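Long-range contacts in ribonucleoside-diphosphate reductase, alpha chain (PDB 6DQX), which probably reduces ribonucleoside diphosphates to deoxyribonucleotides as the catalytic subunit of a class Id ribonucleotide reductase: residues H343-L348 with N408-S413; V289-S294 with D317-E322. All coordinates share one frame; numbering follows the deposited sequence.

Interaction 1 of 2, residues H343-L348 with N408-S413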
ATOM      1  N   HIS A 343       2.512  28.186  -1.837  1.00 14.27           N
ATOM      2  CA  HIS A 343       2.424  28.464  -3.279  1.00 13.23           C
ATOM      3  C   HIS A 343       1.109  29.102  -3.704  1.00 12.81           C
ATOM      4  O   HIS A 343       1.100  29.969  -4.572  1.00 11.99           O
ATOM      5  CB  HIS A 343       2.562  27.153  -4.087  1.00 13.10           C
ATOM      6  CG  HIS A 343       3.937  26.566  -4.061  1.00 12.98           C
ATOM      7  ND1 HIS A 343       4.460  25.875  -2.983  1.00 14.20           N
ATOM      8  CD2 HIS A 343       4.883  26.547  -5.012  1.00 11.91           C
ATOM      9  CE1 HIS A 343       5.691  25.480  -3.283  1.00 12.19           C
ATOM     10  NE2 HIS A 343       5.970  25.881  -4.509  1.00 13.69           N
ATOM     11  N   ARG A 344       0.000  28.619  -3.151  1.00 12.11           N
ATOM     12  CA  ARG A 344      -1.338  29.002  -3.573  1.00 12.54           C
ATOM     13  C   ARG A 344      -1.532  28.889  -5.098  1.00 12.53           C
ATOM     14  O   ARG A 344      -2.116  29.769  -5.736  1.00 12.65           O
ATOM     15  CB  ARG A 344      -1.660  30.419  -3.072  1.00 12.94           C
ATOM     16  CG  ARG A 344      -1.520  30.602  -1.570  1.00 13.58           C
ATOM     17  CD  ARG A 344      -2.113  31.937  -1.105  1.00 13.81           C
ATOM     18  NE  ARG A 344      -3.566  31.862  -1.202  1.00 14.27           N
ATOM     19  CZ  ARG A 344      -4.386  31.368  -0.269  1.00 15.02           C
ATOM     20  NH1 ARG A 344      -3.940  30.972   0.916  1.00 15.47           N
ATOM     21  NH2 ARG A 344      -5.685  31.298  -0.507  1.00 16.07           N
ATOM     22  N   ALA A 345      -1.016  27.814  -5.699  1.00 12.90           N
ATOM     23  CA  ALA A 345      -1.138  27.649  -7.153  1.00 13.13           C
ATOM     24  C   ALA A 345      -2.590  27.477  -7.590  1.00 13.23           C
ATOM     25  O   ALA A 345      -3.346  26.742  -6.949  1.00 13.07           O
ATOM     26  CB  ALA A 345      -0.308  26.468  -7.629  1.00 13.50           C
ATOM     27  N   LEU A 346      -2.992  28.205  -8.644  1.00 13.07           N
ATOM     28  CA  LEU A 346      -4.305  28.064  -9.259  1.00 13.78           C
ATOM     29  C   LEU A 346      -4.202  27.600 -10.731  1.00 13.39           C
ATOM     30  O   LEU A 346      -3.170  27.787 -11.417  1.00 12.51           O
ATOM     31  CB  LEU A 346      -5.083  29.388  -9.229  1.00 13.41           C
ATOM     32  CG  LEU A 346      -5.095  30.158  -7.882  1.00 13.48           C
ATOM     33  CD1 LEU A 346      -5.842  31.471  -8.049  1.00 13.98           C
ATOM     34  CD2 LEU A 346      -5.700  29.289  -6.784  1.00 13.80           C
ATOM     35  N   GLY A 347      -5.315  27.063 -11.205  1.00 13.65           N
ATOM     36  CA  GLY A 347      -5.417  26.509 -12.549  1.00 14.37           C
ATOM     37  C   GLY A 347      -6.719  26.911 -13.225  1.00 14.44           C
ATOM     38  O   GLY A 347      -7.586  26.076 -13.446  1.00 16.46           O
ATOM     39  N   LEU A 348      -6.861  28.192 -13.545  1.00 12.90           N
ATOM     40  CA  LEU A 348      -8.033  28.675 -14.262  1.00 12.93           C
ATOM     41  C   LEU A 348      -7.879  28.245 -15.736  1.00 12.10           C
ATOM     42  O   LEU A 348      -6.825  28.480 -16.359  1.00 12.08           O
ATOM     43  CB  LEU A 348      -8.134  30.196 -14.156  1.00 13.76           C
ATOM     44  CG  LEU A 348      -9.312  30.881 -14.885  1.00 14.24           C
ATOM     45  CD1 LEU A 348      -9.783  32.087 -14.072  1.00 15.23           C
ATOM     46  CD2 LEU A 348      -8.962  31.280 -16.329  1.00 15.17           C
ATOM     47  N   ASN A 408      -0.523  34.074  -6.066  1.00 12.02           N
ATOM     48  CA  ASN A 408      -0.567  32.715  -6.631  1.00 11.84           C
ATOM     49  C   ASN A 408       0.600  32.475  -7.561  1.00 11.85           C
ATOM     50  O   ASN A 408       0.874  33.287  -8.436  1.00 12.11           O
ATOM     51  CB  ASN A 408      -1.842  32.574  -7.419  1.00 11.70           C
ATOM     52  CG  ASN A 408      -3.041  33.038  -6.630  1.00 11.62           C
ATOM     53  OD1 ASN A 408      -3.552  34.149  -6.850  1.00 11.76           O
ATOM     54  ND2 ASN A 408      -3.457  32.232  -5.645  1.00 10.63           N
ATOM     55  N   THR A 409       1.306  31.354  -7.382  1.00 12.07           N
ATOM     56  CA  THR A 409       2.521  31.116  -8.164  1.00 11.82           C
ATOM     57  C   THR A 409       2.199  30.930  -9.637  1.00 11.92           C
ATOM     58  O   THR A 409       2.941  31.418 -10.519  1.00 11.67           O
ATOM     59  CB  THR A 409       3.337  29.907  -7.668  1.00 12.00           C
ATOM     60  OG1 THR A 409       2.493  28.758  -7.621  1.00 11.72           O
ATOM     61  CG2 THR A 409       3.951  30.189  -6.315  1.00 12.27           C
ATOM     62  N   THR A 410       1.074  30.252  -9.883  1.00 11.61           N
ATOM     63  CA  THR A 410       0.521  30.047 -11.201  1.00 11.98           C
ATOM     64  C   THR A 410      -0.964  30.390 -11.182  1.00 11.77           C
ATOM     65  O   THR A 410      -1.626  30.279 -10.150  1.00 11.83           O
ATOM     66  CB  THR A 410       0.682  28.568 -11.666  1.00 12.55           C
ATOM     67  OG1 THR A 410      -0.101  27.707 -10.818  1.00 13.57           O
ATOM     68  CG2 THR A 410       2.163  28.188 -11.645  1.00 12.94           C
ATOM     69  N   LEU A 411      -1.474  30.796 -12.336  1.00 11.95           N
ATOM     70  CA  LEU A 411      -2.853  31.188 -12.532  1.00 12.77           C
ATOM     71  C   LEU A 411      -3.642  30.330 -13.532  1.00 11.91           C
ATOM     72  O   LEU A 411      -4.857  30.171 -13.338  1.00 11.74           O
ATOM     73  CB  LEU A 411      -2.920  32.647 -13.002  1.00 13.80           C
ATOM     74  CG  LEU A 411      -2.784  33.739 -11.924  1.00 16.55           C
ATOM     75  CD1 LEU A 411      -3.834  33.540 -10.822  1.00 17.04           C
ATOM     76  CD2 LEU A 411      -1.395  33.799 -11.344  1.00 18.25           C
ATOM     77  N   MET A 412      -2.998  29.793 -14.563  1.00 11.89           N
ATOM     78  CA  MET A 412      -3.732  29.165 -15.681  1.00 11.98           C
ATOM     79  C   MET A 412      -3.263  27.795 -16.101  1.00 12.20           C
ATOM     80  O   MET A 412      -2.072  27.537 -16.173  1.00 11.99           O
ATOM     81  CB  MET A 412      -3.722  30.090 -16.923  1.00 13.35           C
ATOM     82  CG  MET A 412      -4.569  31.337 -16.740  1.00 14.34           C
ATOM     83  SD  MET A 412      -4.482  32.454 -18.154  1.00 17.21           S
ATOM     84  CE  MET A 412      -5.387  31.395 -19.284  1.00 18.17           C
ATOM     85  N   SER A 413      -4.225  26.945 -16.433  1.00 12.38           N
ATOM     86  CA  SER A 413      -3.940  25.610 -16.932  1.00 12.86           C
ATOM     87  C   SER A 413      -5.143  25.154 -17.714  1.00 12.51           C
ATOM     88  O   SER A 413      -6.287  25.429 -17.311  1.00 13.03           O
ATOM     89  CB  SER A 413      -3.679  24.639 -15.755  1.00 14.14           C
ATOM     90  OG  SER A 413      -4.830  24.474 -14.964  1.00 17.47           O
TER
HETATM   91  O   HOH W   1      -8.004  24.134 -15.651  1.00 19.57           O

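Interaction 2 of 2, residues V289-S294 with D317-E322. With EDO (1,2-ethanediol), chain F.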
ATOM      1  N   VAL A 289      -0.710  20.586  -5.268  1.00 13.03           N
ATOM      2  CA  VAL A 289      -2.141  20.565  -5.435  1.00 13.27           C
ATOM      3  C   VAL A 289      -2.563  21.838  -6.158  1.00 14.43           C
ATOM      4  O   VAL A 289      -1.866  22.852  -6.126  1.00 13.61           O
ATOM      5  CB  VAL A 289      -2.898  20.427  -4.101  1.00 13.79           C
ATOM      6  CG1 VAL A 289      -2.594  19.090  -3.448  1.00 14.50           C
ATOM      7  CG2 VAL A 289      -2.530  21.541  -3.124  1.00 13.91           C
ATOM      8  N   CYS A 290      -3.749  21.789  -6.749  1.00 15.19           N
ATOM      9  CA  CYS A 290      -4.269  22.935  -7.509  1.00 16.60           C
ATOM     10  C   CYS A 290      -5.782  22.799  -7.606  1.00 17.61           C
ATOM     11  O   CYS A 290      -6.322  21.710  -7.462  1.00 18.83           O
ATOM     12  CB  CYS A 290      -3.634  22.933  -8.901  1.00 17.08           C
ATOM     13  SG  CYS A 290      -3.771  24.481  -9.809  1.00 19.42           S
ATOM     14  N   CYS A 291      -6.473  23.895  -7.836  1.00 17.90           N
ATOM     15  CA  CYS A 291      -7.906  23.832  -8.060  1.00 18.30           C
ATOM     16  C   CYS A 291      -8.196  24.492  -9.377  1.00 17.97           C
ATOM     17  O   CYS A 291      -7.362  25.232  -9.913  1.00 18.23           O
ATOM     18  CB  CYS A 291      -8.679  24.490  -6.950  1.00 20.60           C
ATOM     19  SG  CYS A 291      -8.242  26.199  -6.692  1.00 22.88           S
ATOM     20  N   LEU A 292      -9.359  24.208  -9.906  1.00 15.82           N
ATOM     21  CA  LEU A 292      -9.686  24.674 -11.239  1.00 16.03           C
ATOM     22  C   LEU A 292     -11.113  25.090 -11.351  1.00 14.19           C
ATOM     23  O   LEU A 292     -11.977  24.657 -10.595  1.00 13.08           O
ATOM     24  CB  LEU A 292      -9.346  23.621 -12.288  1.00 18.20           C
ATOM     25  CG  LEU A 292     -10.186  22.375 -12.507  1.00 20.18           C
ATOM     26  CD1 LEU A 292     -11.396  22.640 -13.396  1.00 21.02           C
ATOM     27  CD2 LEU A 292      -9.359  21.246 -13.131  1.00 21.82           C
ATOM     28  N   SER A 293     -11.326  25.976 -12.306  1.00 12.47           N
ATOM     29  CA  SER A 293     -12.628  26.296 -12.827  1.00 12.06           C
ATOM     30  C   SER A 293     -12.309  26.950 -14.179  1.00 11.70           C
ATOM     31  O   SER A 293     -11.133  27.178 -14.482  1.00 11.57           O
ATOM     32  CB  SER A 293     -13.416  27.207 -11.883  1.00 12.10           C
ATOM     33  OG  SER A 293     -13.925  26.508 -10.756  1.00 12.85           O
ATOM     34  N   SER A 294     -13.322  27.180 -14.994  1.00 11.48           N
ATOM     35  CA  SER A 294     -13.102  27.454 -16.430  1.00 12.30           C
ATOM     36  C   SER A 294     -13.993  28.550 -16.987  1.00 11.51           C
ATOM     37  O   SER A 294     -15.185  28.640 -16.660  1.00 12.21           O
ATOM     38  CB  SER A 294     -13.315  26.185 -17.253  1.00 13.01           C
ATOM     39  OG  SER A 294     -12.753  25.033 -16.596  1.00 15.71           O
ATOM     40  N   ASP A 317      -8.890  31.446  -5.460  1.00 13.19           N
ATOM     41  CA  ASP A 317      -8.064  31.696  -4.286  1.00 14.48           C
ATOM     42  C   ASP A 317      -8.777  31.335  -2.985  1.00 14.06           C
ATOM     43  O   ASP A 317      -8.158  30.770  -2.104  1.00 13.64           O
ATOM     44  CB  ASP A 317      -7.564  33.124  -4.243  1.00 14.71           C
ATOM     45  CG  ASP A 317      -6.423  33.301  -3.276  1.00 15.27           C
ATOM     46  OD1 ASP A 317      -5.411  32.579  -3.416  1.00 14.90           O
ATOM     47  OD2 ASP A 317      -6.515  34.164  -2.372  1.00 16.16           O
ATOM     48  N   VAL A 318     -10.068  31.633  -2.858  1.00 14.35           N
ATOM     49  CA  VAL A 318     -10.787  31.202  -1.632  1.00 15.99           C
ATOM     50  C   VAL A 318     -10.999  29.702  -1.564  1.00 15.46           C
ATOM     51  O   VAL A 318     -11.035  29.138  -0.475  1.00 15.48           O
ATOM     52  CB  VAL A 318     -12.135  31.923  -1.411  1.00 19.98           C
ATOM     53  CG1 VAL A 318     -11.897  33.381  -1.312  1.00 23.15           C
ATOM     54  CG2 VAL A 318     -13.168  31.666  -2.472  1.00 21.56           C
ATOM     55  N   VAL A 319     -11.129  29.048  -2.723  1.00 14.41           N
ATOM     56  CA  VAL A 319     -11.126  27.602  -2.779  1.00 14.62           C
ATOM     57  C   VAL A 319      -9.830  27.019  -2.208  1.00 14.60           C
ATOM     58  O   VAL A 319      -9.865  26.103  -1.374  1.00 13.51           O
ATOM     59  CB  VAL A 319     -11.411  27.097  -4.216  1.00 14.71           C
ATOM     60  CG1 VAL A 319     -11.171  25.596  -4.325  1.00 15.90           C
ATOM     61  CG2 VAL A 319     -12.848  27.456  -4.636  1.00 14.82           C
ATOM     62  N   MET A 320      -8.679  27.573  -2.593  1.00 15.24           N
ATOM     63  CA  MET A 320      -7.415  27.141  -2.009  1.00 17.19           C
ATOM     64  C   MET A 320      -7.350  27.415  -0.499  1.00 16.37           C
ATOM     65  O   MET A 320      -6.838  26.585   0.254  1.00 15.76           O
ATOM     66  CB  MET A 320      -6.223  27.821  -2.714  1.00 19.44           C
ATOM     67  CG  MET A 320      -4.861  27.172  -2.460  1.00 22.11           C
ATOM     68  SD  MET A 320      -4.678  25.415  -2.873  1.00 29.81           S
ATOM     69  CE  MET A 320      -5.831  25.232  -4.250  1.00 20.24           C
ATOM     70  N   SER A 321      -7.871  28.552  -0.055  1.00 16.52           N
ATOM     71  CA  SER A 321      -7.972  28.803   1.394  1.00 18.02           C
ATOM     72  C   SER A 321      -8.774  27.694   2.107  1.00 18.52           C
ATOM     73  O   SER A 321      -8.362  27.228   3.176  1.00 16.88           O
ATOM     74  CB  SER A 321      -8.554  30.187   1.678  1.00 17.86           C
ATOM     75  OG  SER A 321      -7.690  31.186   1.184  1.00 17.51           O
ATOM     76  N   GLU A 322      -9.854  27.217   1.483  1.00 19.88           N
ATOM     77  CA  GLU A 322     -10.594  26.071   2.028  1.00 20.27           C
ATOM     78  C   GLU A 322      -9.761  24.794   2.092  1.00 19.87           C
ATOM     79  O   GLU A 322      -9.776  24.085   3.126  1.00 18.54           O
ATOM     80  CB  GLU A 322     -11.888  25.784   1.258  1.00 21.80           C
ATOM     81  CG  GLU A 322     -12.624  24.580   1.824  1.00 22.71           C
ATOM     82  CD  GLU A 322     -13.963  24.348   1.207  1.00 24.12           C
ATOM     83  OE1 GLU A 322     -14.903  25.043   1.615  1.00 26.24           O
ATOM     84  OE2 GLU A 322     -14.066  23.463   0.329  1.00 26.05           O
TER
HETATM   85  C1  EDO F 605      -9.409  34.613   1.462  1.00 32.66           C
HETATM   86  O1  EDO F 605      -9.703  33.224   1.667  1.00 35.43           O
HETATM   87  C2  EDO F 605      -8.693  34.852   0.143  1.00 31.42           C
HETATM   88  O2  EDO F 605      -7.633  33.921  -0.041  1.00 29.62           O

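Interaction 1 of 2, residues H343-L348 with N408-S413
The side-chain amide of N408 meets L346 over one face and R344 at its edge. This is in the barrel domain of the reductase, where residues 408-413 run parallel to 343-348 as an extended loop, with one beta bridge, L348 with M412. L346 lays CD1 on the amide face, 3.5 Å from N408 CG. At the edge, N408 ND2 donates to R344 O at 2.8 Å. The bond is nearly straight. R344 O lies in the plane of the N408 amide, and N408 ND2 lies in the plane of the R344 carbonyl. The same nitrogen also reaches D317, and S388 holds N408 OD1, so the amide rotation is fixed. N408 ND2 sits at the edge of the R344 guanidinium, whose own partners are D317, in a salt bridge from NE, and S321, hydrogen-bonded to NH2. The H343 ring stacks on F339 and meets T409 CG2 obliquely.

The chain leaves helix 334-343, turns at R344 and enters strand 347-351. T409 N donates to H343 O, L346 N to T410 O at 2.9 Å, L348 N to L411 O at 2.8 Å and S413 N to L348 O. A second side-chain bond comes from T410. Its OG1, held between its backbone N and carbonyl carbon (chi1 65°), donates to L346 O at 3.1 Å. Q518 gives that oxygen a second bond. On the apolar side L346 CD1 touches L411 CD1 at 4.0 Å, and L348 packs against helices 308-327 and 367-395. At the far end a water donates to both segments, to G347 O at 3.0 Å and to S413 O at 2.7 Å.

Interaction 2 of 2, residues V289-S294 with D317-E322
C291 and M320 make the closest touch, with the methionine methyl CE 3.6 Å from C291 SG. The cysteine points from strand 288-296 toward helix 308-327. V319 comes in beside M320: its CG1 lies 3.8 Å from C291 CB and about as far from the sulfur. V319 CG1 stands anti to the backbone N (chi1 170°), which directs this branch at the cysteine. M320 reaches C291 by a bent chain, turned at chi2 (57°) and again at chi3. The bends bring its end to the strand although its CB starts off to one side. V289 CG2 adds a looser touch on M320 SD, 4.4 Å away.

This is packing of a barrel strand under the helix of a beta-alpha-beta crossover. Helix 308-327 lies in the connection from strand 288-296 to its parallel neighbour 347-351. Around the first shell, C291 also touches L316, V289 touches F323, and A340 of helix 334-343 backs both V289 and M320. D317 points away from the strand, and S321 makes no contact with it. D317 makes salt bridges to R344 and R407. A 1,2-ethanediol, probably from the crystallisation liquor, donates from O2 to D317 OD2 at 2.6 Å. Its O1 is hydrogen-bonded to S321 OG, which also bonds R344 NH2. No hydrogen bond joins strand and helix segments. Their contact is apolar, made by sulfur, methyl and methylene groups, and rests on shape and burial.

Overall arrangement
From the N terminus, strand 288-296 comes first. Interaction 2 closes a loop of 22 residues when helix 308-327 folds back over it. Interaction 1 opens at the end of helix 334-343 and runs into strand 347-351. That loop spans 59 residues, including helix 367-395, before residues 408-413 return. The two loops follow in series and neither nest nor cross. The centres of interactions 1 and 2 are about 8 Å apart. They meet in two places: strands 288-296 and 347-351 are parallel neighbours in the sheet, and R344 of interaction 1 reaches D317 and S321 of interaction 2. Together they join two barrel strands, the crossover helix and the returning loop.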